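Local coordinates for protein probable porin (Pseudomonas aeruginosa, PDB 4FT6) that forms an outer-membrane beta-barrel that probably lets small solutes diffuse through, as in other OprD-family porins, at residues I293-F298 with R368-R373; Y23-F28 with Q35-E40; V62-Q67 with A97-A102. All blocks are in the same frame, centred on the assembly; numbering follows the deposited sequence.

Overall arrangement
All three contacts involve strands of the beta-barrel wall; contact 1 adds a loop, 293-298, lying on its inner surface against strand 364-374. Contacts 2 and 3 each join two neighbouring strands, and strands 37-50 and 58-71, one from each, are themselves neighbours. Contacts 1 and 2 touch, Val295 lying on Arg26, with centres about 14 Å apart; the centre of contact 3 is about 31 Å from contact 1's and about 30 Å from contact 2's. Contact 2 is a surface contact near a hairpin turn, rich in charged and amide groups. Contacts 1 and 3 are partly buried: contact 1 mixes a weak side-chain hydrogen bond with aliphatic packing, contact 3 strand pairing with an aliphatic, detergent-bearing face, consistent with the membrane side.

Contact 1. Residues I293-F298 with R368-R373; sequences IQVRNF and RNAMLR. With C8E ((hydroxyethyloxy)tri(ethyloxy)octane), chain E.
Gln294 reaches across to Arg368 and Ala370 with an extended side chain, its CG anti to the backbone N (chi1 -164°). The amide end settles against the methyl of Ala370, with CD 3.5 Å from Ala370 CB, and NE2 gives a weak hydrogen bond to Arg368 O at 3.5 Å. Gln294 and Arg368 run antiparallel alongside each other, their amide and guanidinium planes 51° apart, with Arg368 NH2 3.7 Å from Gln294 CG. Val295 divides its two branches: CG1 meets Ala370 CB at 3.7 Å, and CG2 lies 3.6 Å from Leu372 CD2. Beyond it, the Arg296 side chain crosses that of Leu372 nearly perpendicularly, CD 4.0 Å from Leu372 CD1. The loop between strands 264-274 and 304-313 lies against the inner side of the porin barrel wall, covering the face that carries Arg368, Ala370 and Leu372. Met371 points away from the loop, and its CE is 3.5 Å from C1 of a bound C8E detergent. In the next shell, Gln294 NE2 is also hydrogen-bonded to Glu382 OE1, while Asp348 and Glu346 accept the backbone N-H groups of Gln294 and Val295. Glu303 pairs with Arg296 in a salt bridge.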
# COMPACT_ATOMS: atom_id res chain seq x y z
N ILE A 293 -0.08 8.64 -4.22
CA ILE A 293 1.36 8.86 -4.31
C ILE A 293 1.94 9.24 -2.95
O ILE A 293 1.34 8.94 -1.92
CB ILE A 293 1.72 9.85 -5.45
CG1 ILE A 293 1.10 11.22 -5.18
CG2 ILE A 293 1.24 9.32 -6.79
CD1 ILE A 293 1.29 12.17 -6.28
N GLN A 294 3.09 9.90 -2.94
CA GLN A 294 3.92 9.96 -1.74
C GLN A 294 3.23 10.53 -0.49
O GLN A 294 3.29 9.91 0.57
CB GLN A 294 5.25 10.68 -2.01
CG GLN A 294 6.31 10.45 -0.93
CD GLN A 294 7.64 11.06 -1.28
OE1 GLN A 294 7.99 11.19 -2.45
NE2 GLN A 294 8.41 11.44 -0.25
N VAL A 295 2.59 11.69 -0.60
CA VAL A 295 2.00 12.34 0.58
C VAL A 295 0.48 12.46 0.53
O VAL A 295 -0.18 12.52 1.57
CB VAL A 295 2.63 13.74 0.86
CG1 VAL A 295 3.85 13.98 -0.06
CG2 VAL A 295 1.60 14.84 0.70
N ARG A 296 -0.07 12.48 -0.67
CA ARG A 296 -1.50 12.66 -0.88
C ARG A 296 -2.00 11.68 -1.96
O ARG A 296 -1.22 11.24 -2.83
CB ARG A 296 -1.76 14.11 -1.30
CG ARG A 296 -3.22 14.49 -1.36
CD ARG A 296 -3.39 15.93 -1.73
NE ARG A 296 -4.66 16.13 -2.43
CZ ARG A 296 -5.84 16.14 -1.84
NH1 ARG A 296 -5.92 15.97 -0.52
NH2 ARG A 296 -6.94 16.32 -2.55
N ASN A 297 -3.28 11.33 -1.91
CA ASN A 297 -3.83 10.34 -2.84
C ASN A 297 -4.98 10.88 -3.72
O ASN A 297 -5.58 10.14 -4.52
CB ASN A 297 -4.20 9.03 -2.12
CG ASN A 297 -5.36 9.21 -1.17
OD1 ASN A 297 -5.92 10.30 -1.05
ND2 ASN A 297 -5.74 8.13 -0.50
N PHE A 298 -5.27 12.17 -3.56
CA PHE A 298 -6.22 12.88 -4.41
C PHE A 298 -7.59 12.22 -4.42
O PHE A 298 -8.14 11.94 -5.48
CB PHE A 298 -5.65 13.00 -5.84
CG PHE A 298 -4.39 13.83 -5.90
CD1 PHE A 298 -3.14 13.26 -5.70
CD2 PHE A 298 -4.45 15.20 -6.14
CE1 PHE A 298 -1.97 14.04 -5.75
CE2 PHE A 298 -3.29 15.98 -6.19
CZ PHE A 298 -2.05 15.40 -6.00
N ARG A 368 13.43 9.55 -1.34
CA ARG A 368 12.15 10.00 -1.88
C ARG A 368 11.86 11.43 -1.46
O ARG A 368 11.88 11.75 -0.26
CB ARG A 368 11.02 9.07 -1.45
CG ARG A 368 11.33 7.60 -1.72
CD ARG A 368 10.24 6.68 -1.23
NE ARG A 368 8.94 7.06 -1.79
CZ ARG A 368 7.79 6.48 -1.48
NH1 ARG A 368 7.74 5.47 -0.62
NH2 ARG A 368 6.67 6.92 -2.05
N ASN A 369 11.61 12.27 -2.45
CA ASN A 369 11.39 13.69 -2.23
C ASN A 369 10.04 14.12 -2.81
O ASN A 369 9.70 13.73 -3.93
CB ASN A 369 12.52 14.49 -2.88
CG ASN A 369 12.49 15.94 -2.49
OD1 ASN A 369 11.76 16.74 -3.08
ND2 ASN A 369 13.28 16.30 -1.50
N ALA A 370 9.27 14.91 -2.06
CA ALA A 370 7.97 15.35 -2.56
C ALA A 370 7.62 16.78 -2.16
O ALA A 370 7.89 17.20 -1.03
CB ALA A 370 6.88 14.42 -2.10
N MET A 371 7.02 17.50 -3.10
CA MET A 371 6.47 18.82 -2.83
C MET A 371 4.97 18.73 -3.01
O MET A 371 4.49 18.15 -3.98
CB MET A 371 7.02 19.85 -3.82
CG MET A 371 8.50 20.20 -3.67
SD MET A 371 8.94 21.66 -4.66
CE MET A 371 10.65 21.90 -4.20
N LEU A 372 4.23 19.33 -2.08
CA LEU A 372 2.78 19.40 -2.22
C LEU A 372 2.35 20.83 -1.93
O LEU A 372 2.74 21.41 -0.92
CB LEU A 372 2.09 18.44 -1.26
CG LEU A 372 0.58 18.63 -1.20
CD1 LEU A 372 -0.05 18.07 -2.46
CD2 LEU A 372 -0.02 17.99 0.04
N ARG A 373 1.56 21.40 -2.84
CA ARG A 373 0.96 22.71 -2.60
C ARG A 373 -0.52 22.63 -2.93
O ARG A 373 -0.93 21.87 -3.82
CB ARG A 373 1.64 23.80 -3.42
CG ARG A 373 3.14 23.87 -3.25
CD ARG A 373 3.53 24.51 -1.93
NE ARG A 373 4.99 24.58 -1.77
CZ ARG A 373 5.73 23.65 -1.16
NH1 ARG A 373 5.15 22.58 -0.63
NH2 ARG A 373 7.04 23.81 -1.07
C1 C8E E . 14.08 22.44 -4.31
C2 C8E E . 14.25 21.28 -5.28
C3 C8E E . 14.08 19.93 -4.57
C4 C8E E . 15.40 19.19 -4.43
C5 C8E E . 15.43 17.88 -5.22
C6 C8E E . 14.69 17.98 -6.55
C7 C8E E . 14.97 16.80 -7.48
C8 C8E E . 16.45 16.46 -7.65
O9 C8E E . 16.59 15.18 -8.25
C10 C8E E . 17.06 15.21 -9.58
C11 C8E E . 17.25 13.79 -10.12
O12 C8E E . 16.00 13.19 -10.40
C13 C8E E . 15.81 12.89 -11.77

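Contact 2. Residues Y23-F28 with Q35-E40; sequences YFNRDF and QSKQEE
Phe24 and Glu40 form a hydrogen-bonded antiparallel pair, as do Arg26 and Gln38. Each pair exchanges two backbone bonds, such as Phe24 N to Glu40 O at 2.9 Å, and Phe28 N to Ser36 O (3.2 Å) extends the pairing toward the turn. This is the hairpin of strands 14-28 and 37-50, the first in the barrel. Polar side chains cluster on the face of Asn25 and Glu39. Glu39 is extended (chi1 179°), which carries OE2 to the edge of the Tyr23 ring, where Tyr23 OH donates to its anti side. Asn25 ND2 in turn donates to Tyr23 OH in the plane of its amide. Lys37 NZ completes the group by a salt bridge to Glu39 OE1 at 3.3 Å, approaching from above the carboxylate plane. Around Gln38 the side chains pack: OE1 is 3.7 Å from Arg26 CD, and NE2 meets the edge of the Phe28 ring, 3.6 Å from CZ, ring and amide planes 79° apart. Arg26 CG sits over one face of that ring, toward its rim, and Arg26 NH2 forms a salt bridge with Glu382 OE2. With a phenol and an ammonium group beside it, the Glu39 carboxylate is probably stabilised as the anion.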
# COMPACT_ATOMS: atom_id res chain seq x y z
N TYR A 23 14.94 7.41 7.61
CA TYR A 23 14.91 8.80 8.06
C TYR A 23 13.74 9.47 7.35
O TYR A 23 13.66 9.44 6.12
CB TYR A 23 16.23 9.52 7.74
CG TYR A 23 16.15 11.01 7.95
CD1 TYR A 23 16.32 11.56 9.21
CD2 TYR A 23 15.87 11.87 6.91
CE1 TYR A 23 16.22 12.93 9.42
CE2 TYR A 23 15.77 13.24 7.10
CZ TYR A 23 15.94 13.76 8.36
OH TYR A 23 15.84 15.11 8.55
N PHE A 24 12.85 10.07 8.12
CA PHE A 24 11.63 10.67 7.57
C PHE A 24 11.54 12.11 8.03
O PHE A 24 11.70 12.40 9.22
CB PHE A 24 10.42 9.91 8.08
CG PHE A 24 9.10 10.42 7.54
CD1 PHE A 24 8.45 11.49 8.14
CD2 PHE A 24 8.49 9.79 6.47
CE1 PHE A 24 7.22 11.95 7.65
CE2 PHE A 24 7.26 10.23 5.98
CZ PHE A 24 6.63 11.32 6.57
N ASN A 25 11.27 13.02 7.10
CA ASN A 25 11.22 14.44 7.43
C ASN A 25 10.15 15.13 6.60
O ASN A 25 10.36 15.49 5.44
CB ASN A 25 12.59 15.08 7.21
CG ASN A 25 12.72 16.45 7.87
OD1 ASN A 25 11.77 17.23 7.88
ND2 ASN A 25 13.89 16.73 8.43
N ARG A 26 8.97 15.29 7.19
CA ARG A 26 7.88 16.02 6.56
C ARG A 26 7.88 17.42 7.10
O ARG A 26 7.66 17.64 8.30
CB ARG A 26 6.53 15.37 6.84
CG ARG A 26 5.34 16.23 6.42
CD ARG A 26 4.04 15.42 6.43
NE ARG A 26 4.09 14.29 5.50
CZ ARG A 26 3.15 13.36 5.40
NH1 ARG A 26 2.08 13.43 6.16
NH2 ARG A 26 3.28 12.36 4.53
N ASP A 27 8.13 18.38 6.22
CA ASP A 27 8.21 19.78 6.62
C ASP A 27 6.95 20.55 6.21
O ASP A 27 6.66 20.70 5.03
CB ASP A 27 9.47 20.42 6.04
CG ASP A 27 9.56 21.90 6.34
OD1 ASP A 27 8.99 22.35 7.37
OD2 ASP A 27 10.20 22.62 5.56
N PHE A 28 6.22 21.05 7.20
CA PHE A 28 5.05 21.88 6.92
C PHE A 28 5.48 23.33 6.69
O PHE A 28 6.17 23.93 7.52
CB PHE A 28 4.04 21.80 8.06
CG PHE A 28 3.55 20.40 8.33
CD1 PHE A 28 2.58 19.82 7.54
CD2 PHE A 28 4.09 19.66 9.38
CE1 PHE A 28 2.13 18.51 7.79
CE2 PHE A 28 3.65 18.35 9.64
CZ PHE A 28 2.67 17.78 8.84
N GLN A 35 2.46 22.50 14.74
CA GLN A 35 3.63 21.64 14.56
C GLN A 35 4.37 21.95 13.26
O GLN A 35 3.80 21.87 12.17
CB GLN A 35 3.24 20.15 14.59
CG GLN A 35 4.37 19.26 15.10
CD GLN A 35 4.25 17.82 14.66
OE1 GLN A 35 3.35 17.47 13.88
NE2 GLN A 35 5.16 16.98 15.14
N SER A 36 5.65 22.30 13.38
CA SER A 36 6.43 22.73 12.23
C SER A 36 6.93 21.59 11.36
O SER A 36 7.21 21.78 10.17
CB SER A 36 7.62 23.56 12.71
OG SER A 36 8.36 24.06 11.61
N LYS A 37 7.03 20.40 11.94
CA LYS A 37 7.83 19.36 11.32
C LYS A 37 7.55 17.98 11.93
O LYS A 37 7.31 17.87 13.12
CB LYS A 37 9.31 19.70 11.53
CG LYS A 37 10.29 18.82 10.81
CD LYS A 37 11.66 18.91 11.46
CE LYS A 37 12.22 20.32 11.52
NZ LYS A 37 13.62 20.29 12.03
N GLN A 38 7.57 16.95 11.09
CA GLN A 38 7.70 15.59 11.56
C GLN A 38 9.07 15.10 11.10
O GLN A 38 9.27 14.87 9.91
CB GLN A 38 6.62 14.67 10.98
CG GLN A 38 5.20 15.00 11.40
CD GLN A 38 4.15 14.33 10.51
OE1 GLN A 38 4.47 13.53 9.62
NE2 GLN A 38 2.89 14.67 10.73
N GLU A 39 10.01 14.96 12.03
CA GLU A 39 11.33 14.48 11.67
C GLU A 39 11.80 13.39 12.61
O GLU A 39 12.19 13.68 13.74
CB GLU A 39 12.36 15.61 11.70
CG GLU A 39 13.76 15.17 11.34
CD GLU A 39 14.77 16.28 11.51
OE1 GLU A 39 14.55 17.15 12.38
OE2 GLU A 39 15.77 16.29 10.76
N GLU A 40 11.78 12.15 12.14
CA GLU A 40 12.22 11.02 12.96
C GLU A 40 13.16 10.08 12.21
O GLU A 40 13.25 10.10 10.98
CB GLU A 40 11.02 10.26 13.53
CG GLU A 40 10.26 11.02 14.60
CD GLU A 40 9.04 10.28 15.11
OE1 GLU A 40 8.88 10.18 16.35
OE2 GLU A 40 8.24 9.80 14.27
O HOH W 1 8.22 23.89 9.18

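Contact 3. Residues V62-Q67 with A97-A102; sequences VELIGQ and ARLGVA. With DMU (decyl-beta-D-maltopyranoside), chain F; C8E ((hydroxyethyloxy)tri(ethyloxy)octane), chain D.
Arg98 runs beside Gln67, the two side chains extending in parallel from a hydrogen-bonded antiparallel pair. Its CB is 4.2 Å from Gln67 CB on one flank and close to the sugar oxygen O49 of the detergent DMU on another. CG, which a chi1 of -164° turns away from the residue's own N, also packs on O49. The extended chain then carries CD to 3.9 Å from Gln67 NE2. NE forms a salt bridge with Glu116. At the tip, NH1 is 3.4 Å from DMU O55, which lies obliquely to the guanidinium, and bonds to Ser165 O; the Arg98 guanidinium and Gln67 amide planes are 72° apart. Segments 62-67 and 97-102 of strands 58-71 and 95-107, neighbours in the porin barrel wall, run antiparallel, the segment axes 4.5 Å apart at closest approach. Paired backbone bonds join Glu63 with Ala102, Ile65 with Gly100 and Gln67 with Arg98. The face bearing Leu64, Leu99 and Val101 is aliphatic and lined by detergent, consistent with the membrane side. Leu64 CG meets Leu99 CD1 at 3.8 Å, and Val62 CG2 meets Val101 CG2 at 3.5 Å. A C8E chain lies along this face, its C10 near Leu99 CD2 and its C5 near Val101 CG1. The DMU tail passes Gly66, and the N-H of Leu99, not used in pairing with 62-67, donates to DMU O49 at 2.8 Å.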
# COMPACT_ATOMS: atom_id res chain seq x y z
N VAL A 62 2.98 -23.61 8.58
CA VAL A 62 2.81 -22.48 9.47
C VAL A 62 3.82 -21.41 9.16
O VAL A 62 4.97 -21.70 8.80
CB VAL A 62 2.84 -22.91 10.97
CG1 VAL A 62 4.24 -23.38 11.39
CG2 VAL A 62 2.34 -21.77 11.85
N GLU A 63 3.38 -20.16 9.28
CA GLU A 63 4.21 -19.00 9.00
C GLU A 63 4.27 -18.10 10.25
O GLU A 63 3.42 -18.18 11.13
CB GLU A 63 3.65 -18.23 7.80
CG GLU A 63 3.74 -19.01 6.50
CD GLU A 63 3.39 -18.18 5.26
OE1 GLU A 63 2.95 -17.01 5.37
OE2 GLU A 63 3.57 -18.73 4.15
N LEU A 64 5.29 -17.25 10.31
CA LEU A 64 5.47 -16.37 11.45
C LEU A 64 5.88 -15.00 10.93
O LEU A 64 6.74 -14.89 10.05
CB LEU A 64 6.56 -16.92 12.36
CG LEU A 64 6.63 -16.42 13.80
CD1 LEU A 64 5.52 -17.06 14.61
CD2 LEU A 64 7.98 -16.75 14.41
N ILE A 65 5.25 -13.95 11.44
CA ILE A 65 5.68 -12.59 11.12
C ILE A 65 6.09 -11.87 12.40
O ILE A 65 5.31 -11.74 13.34
CB ILE A 65 4.59 -11.80 10.37
CG1 ILE A 65 4.15 -12.58 9.13
CG2 ILE A 65 5.10 -10.41 10.01
CD1 ILE A 65 3.08 -11.90 8.30
N GLY A 66 7.34 -11.42 12.44
CA GLY A 66 7.87 -10.75 13.61
C GLY A 66 8.28 -9.34 13.25
O GLY A 66 8.91 -9.10 12.20
N GLN A 67 7.93 -8.39 14.11
CA GLN A 67 8.27 -6.99 13.88
C GLN A 67 8.99 -6.37 15.08
O GLN A 67 8.70 -6.70 16.23
CB GLN A 67 6.99 -6.19 13.57
CG GLN A 67 6.16 -6.74 12.43
CD GLN A 67 4.96 -5.85 12.12
OE1 GLN A 67 5.09 -4.63 12.00
NE2 GLN A 67 3.79 -6.45 12.00
N ALA A 97 7.15 -3.83 19.21
CA ALA A 97 7.37 -5.12 18.58
C ALA A 97 6.04 -5.81 18.39
O ALA A 97 5.02 -5.42 18.98
CB ALA A 97 8.31 -5.98 19.40
N ARG A 98 6.04 -6.82 17.54
CA ARG A 98 4.83 -7.57 17.30
C ARG A 98 5.20 -8.94 16.75
O ARG A 98 6.18 -9.10 16.00
CB ARG A 98 3.93 -6.82 16.33
CG ARG A 98 2.51 -7.32 16.32
CD ARG A 98 1.65 -6.61 15.29
NE ARG A 98 0.46 -7.42 15.04
CZ ARG A 98 -0.57 -7.50 15.88
NH1 ARG A 98 -0.56 -6.79 17.00
NH2 ARG A 98 -1.59 -8.29 15.58
N LEU A 99 4.42 -9.95 17.12
CA LEU A 99 4.68 -11.29 16.67
C LEU A 99 3.35 -11.98 16.40
O LEU A 99 2.52 -12.09 17.30
CB LEU A 99 5.46 -12.05 17.73
CG LEU A 99 5.98 -13.45 17.40
CD1 LEU A 99 6.74 -13.43 16.08
CD2 LEU A 99 6.87 -13.98 18.55
N GLY A 100 3.14 -12.39 15.16
CA GLY A 100 1.94 -13.13 14.83
C GLY A 100 2.24 -14.43 14.11
O GLY A 100 3.11 -14.48 13.23
N VAL A 101 1.51 -15.48 14.47
CA VAL A 101 1.66 -16.75 13.80
C VAL A 101 0.58 -16.85 12.71
O VAL A 101 -0.42 -16.15 12.77
CB VAL A 101 1.52 -17.92 14.79
CG1 VAL A 101 0.05 -18.17 15.14
CG2 VAL A 101 2.13 -19.18 14.23
N ALA A 102 0.80 -17.70 11.71
CA ALA A 102 -0.18 -17.88 10.63
C ALA A 102 -0.21 -19.29 10.06
O ALA A 102 0.57 -19.63 9.15
CB ALA A 102 0.03 -16.85 9.50
C1 DMU F . 2.42 -8.82 20.40
C2 DMU F . 1.07 -8.01 20.47
C3 DMU F . 0.83 -7.32 21.96
C4 DMU F . 2.19 -6.87 22.59
O5 DMU F . 3.12 -7.90 22.50
C6 DMU F . 3.51 -8.11 21.16
O7 DMU F . -0.25 -6.30 22.05
O16 DMU F . 4.77 -8.77 21.10
C18 DMU F . 5.79 -8.34 21.97
C19 DMU F . 7.02 -9.24 21.89
C22 DMU F . 7.36 -9.54 20.44
C25 DMU F . 8.35 -10.70 20.39
C28 DMU F . 9.63 -10.22 19.69
C31 DMU F . 9.63 -10.75 18.26
C34 DMU F . 10.28 -9.70 17.38
C37 DMU F . 11.12 -10.36 16.32
C40 DMU F . 11.51 -9.33 15.28
C43 DMU F . 12.79 -9.77 14.64
O49 DMU F . 2.72 -8.94 19.07
O55 DMU F . -0.06 -8.66 19.78
C57 DMU F . 1.93 -6.55 24.01
O61 DMU F . 1.42 -7.70 24.60
C5 DMU F . -2.41 -5.95 21.05
C7 DMU F . -3.21 -5.35 22.14
C8 DMU F . -3.51 -6.46 23.24
C9 DMU F . -3.09 -7.90 22.69
O1 DMU F . -1.74 -7.87 22.50
C10 DMU F . -1.37 -6.94 21.54
O2 DMU F . -2.91 -6.11 24.55
O3 DMU F . -3.23 -6.58 20.14
O4 DMU F . -4.32 -4.69 21.62
C11 DMU F . -3.42 -9.09 23.56
O6 DMU F . -2.88 -10.23 22.97
C1 C8E D . -1.78 -12.98 14.97
C2 C8E D . -1.41 -14.42 15.38
C3 C8E D . -1.58 -14.65 16.88
C4 C8E D . -0.27 -14.63 17.67
C5 C8E D . 0.19 -16.05 18.01
C6 C8E D . 1.40 -16.12 18.93
C7 C8E D . 2.67 -16.59 18.23
C8 C8E D . 3.61 -17.26 19.23
O9 C8E D . 4.64 -18.03 18.63
C10 C8E D . 5.84 -17.32 18.40
C11 C8E D . 7.02 -17.97 19.12
O12 C8E D . 7.14 -19.35 18.81
C13 C8E D . 8.46 -19.84 18.92
C14 C8E D . 8.64 -21.12 18.11
O15 C8E D . 9.34 -20.87 16.91